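Local structure of glucose-6-phosphate 1-dehydrogenase (Kluyveromyces lactis, 7E6I) at residues A[378-383]-A[398-403]. The protein catalyses the NADP-dependent oxidation of glucose 6-phosphate to 6-phosphogluconolactone, the first and rate-limiting step of the oxidative pentose phosphate pathway. Numbering follows the deposited sequence.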
loop_
_atom_site.group_PDB
_atom_site.type_symbol
_atom_site.label_atom_id
_atom_site.label_comp_id
_atom_site.label_asym_id
_atom_site.label_seq_id
_atom_site.Cartn_x
_atom_site.Cartn_y
_atom_site.Cartn_z
ATOM N N ILE A 378 -15.635 -3.049 10.753
ATOM C CA ILE A 378 -15.592 -4.500 10.856
ATOM C C ILE A 378 -17.013 -5.002 11.061
ATOM O O ILE A 378 -17.748 -4.455 11.888
ATOM C CB ILE A 378 -14.670 -4.951 12.000
ATOM C CG1 ILE A 378 -13.226 -4.585 11.665
ATOM C CG2 ILE A 378 -14.808 -6.439 12.242
ATOM C CD1 ILE A 378 -12.338 -4.483 12.876
ATOM N N TYR A 379 -17.411 -6.018 10.296
ATOM C CA TYR A 379 -18.740 -6.608 10.402
ATOM C C TYR A 379 -18.615 -8.105 10.629
ATOM O O TYR A 379 -17.782 -8.766 10.000
ATOM C CB TYR A 379 -19.583 -6.368 9.140
ATOM C CG TYR A 379 -19.624 -4.936 8.693
ATOM C CD1 TYR A 379 -20.438 -4.020 9.342
ATOM C CD2 TYR A 379 -18.837 -4.490 7.639
ATOM C CE1 TYR A 379 -20.483 -2.694 8.947
ATOM C CE2 TYR A 379 -18.861 -3.168 7.250
ATOM C CZ TYR A 379 -19.692 -2.274 7.905
ATOM O OH TYR A 379 -19.748 -0.948 7.537
ATOM N N LEU A 380 -19.447 -8.639 11.518
ATOM C CA LEU A 380 -19.477 -10.069 11.802
ATOM C C LEU A 380 -20.893 -10.573 11.588
ATOM O O LEU A 380 -21.837 -10.074 12.210
ATOM C CB LEU A 380 -19.025 -10.371 13.228
ATOM C CG LEU A 380 -17.583 -10.038 13.629
ATOM C CD1 LEU A 380 -17.504 -8.594 14.010
ATOM C CD2 LEU A 380 -17.105 -10.900 14.803
ATOM N N LYS A 381 -21.037 -11.549 10.706
ATOM C CA LYS A 381 -22.300 -12.238 10.547
ATOM C C LYS A 381 -22.395 -13.292 11.645
ATOM O O LYS A 381 -21.537 -14.182 11.732
ATOM C CB LYS A 381 -22.371 -12.855 9.156
ATOM C CG LYS A 381 -23.731 -13.392 8.795
ATOM C CD LYS A 381 -23.863 -13.512 7.315
ATOM C CE LYS A 381 -24.981 -14.425 6.947
ATOM N NZ LYS A 381 -24.648 -15.086 5.675
ATOM N N CYS A 382 -23.408 -13.178 12.500
ATOM C CA CYS A 382 -23.532 -14.046 13.664
ATOM C C CYS A 382 -24.910 -14.692 13.687
ATOM O O CYS A 382 -25.812 -14.337 12.922
ATOM C CB CYS A 382 -23.300 -13.289 14.973
ATOM S SG CYS A 382 -21.659 -12.539 15.115
ATOM N N ASN A 383 -25.056 -15.640 14.600
ATOM C CA ASN A 383 -26.268 -16.419 14.756
ATOM C C ASN A 383 -26.742 -16.311 16.188
ATOM O O ASN A 383 -25.939 -16.200 17.117
ATOM C CB ASN A 383 -26.025 -17.876 14.389
ATOM C CG ASN A 383 -25.851 -18.059 12.909
ATOM O OD1 ASN A 383 -26.699 -17.618 12.130
ATOM N ND2 ASN A 383 -24.739 -18.669 12.501
ATOM N N LEU A 398 -23.271 -7.824 13.294
ATOM C CA LEU A 398 -22.680 -6.972 14.314
ATOM C C LEU A 398 -21.817 -5.904 13.658
ATOM O O LEU A 398 -20.951 -6.217 12.838
ATOM C CB LEU A 398 -21.853 -7.800 15.294
ATOM C CG LEU A 398 -22.671 -8.726 16.202
ATOM C CD1 LEU A 398 -21.823 -9.216 17.391
ATOM C CD2 LEU A 398 -23.964 -8.042 16.669
ATOM N N ASP A 399 -22.073 -4.650 14.016
ATOM C CA ASP A 399 -21.399 -3.481 13.464
ATOM C C ASP A 399 -20.350 -2.990 14.451
ATOM O O ASP A 399 -20.689 -2.555 15.554
ATOM C CB ASP A 399 -22.390 -2.348 13.218
ATOM C CG ASP A 399 -22.729 -2.170 11.774
ATOM O OD1 ASP A 399 -22.670 -3.181 11.040
ATOM O OD2 ASP A 399 -23.069 -1.025 11.374
ATOM N N LEU A 400 -19.093 -3.026 14.052
ATOM C CA LEU A 400 -18.043 -2.337 14.782
ATOM C C LEU A 400 -17.555 -1.183 13.909
ATOM O O LEU A 400 -16.445 -1.189 13.367
ATOM C CB LEU A 400 -16.927 -3.294 15.143
ATOM C CG LEU A 400 -17.127 -4.258 16.303
ATOM C CD1 LEU A 400 -18.370 -5.101 16.145
ATOM C CD2 LEU A 400 -15.920 -5.157 16.360
ATOM N N THR A 401 -18.433 -0.203 13.724
ATOM C CA THR A 401 -18.078 0.963 12.933
ATOM C C THR A 401 -17.041 1.770 13.695
ATOM O O THR A 401 -17.239 2.116 14.864
ATOM C CB THR A 401 -19.316 1.811 12.621
ATOM O OG1 THR A 401 -19.836 1.446 11.333
ATOM C CG2 THR A 401 -18.981 3.304 12.617
ATOM N N TYR A 402 -15.915 2.031 13.042
ATOM C CA TYR A 402 -14.836 2.733 13.713
ATOM C C TYR A 402 -15.032 4.242 13.724
ATOM O O TYR A 402 -14.293 4.936 14.430
ATOM C CB TYR A 402 -13.505 2.364 13.060
ATOM C CG TYR A 402 -12.823 1.180 13.732
ATOM C CD1 TYR A 402 -13.099 -0.132 13.343
ATOM C CD2 TYR A 402 -11.941 1.375 14.785
ATOM C CE1 TYR A 402 -12.476 -1.214 13.977
ATOM C CE2 TYR A 402 -11.315 0.315 15.400
ATOM C CZ TYR A 402 -11.580 -0.979 15.012
ATOM O OH TYR A 402 -10.933 -2.015 15.669
ATOM N N SER A 403 -16.020 4.758 12.982
ATOM C CA SER A 403 -16.353 6.178 13.046
ATOM C C SER A 403 -16.702 6.609 14.465
ATOM O O SER A 403 -16.442 7.757 14.838
ATOM C CB SER A 403 -17.508 6.492 12.093
ATOM O OG SER A 403 -18.657 6.941 12.796
#
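Tyr379 and Asp399 face each other as a non-hydrogen-bonded pair of the antiparallel hairpin 377-385/393-401, their side chains alongside and pointing the same way. The carboxylate comes to the CD1–CE1 edge of the ring, its plane turned 52° from it; OD1 sits so close there that its exact position is doubtful. With CG beside its own backbone N (chi1 -51°), the Tyr379 ring leans toward this neighbour. Replacing the tyrosine with an alanine is likely to strip away the ring edge along which the Asp399 carboxylate lies and to take an aromatic group from the inferred cofactor site. On the other face of the sheet, CD1 of Ile378 meets the edge of the Tyr402 ring at CE1 (3.5 Å), Leu380 touches Leu400 through their CD1 methyls, and SG of Cys382 rests 4.0 Å from CD1 of Leu398. Backbone bonds flank the Tyr379–Asp399 pair: Leu400 N to Ile378 O (2.9 Å), a weak bond back from Ile378 N to Leu400 O, and a reciprocal pair between Leu380 and Leu398. On the far edge of strand 377-385, Tyr379 pairs with Val369 through the backbone. Strand 393-401 is an outermost strand of this mixed sheet within the chain. By similarity, Tyr379 to Lys381 and Asp399 to Thr401 belong to the second NADP(+) site, so strand pairing probably brings its two halves together.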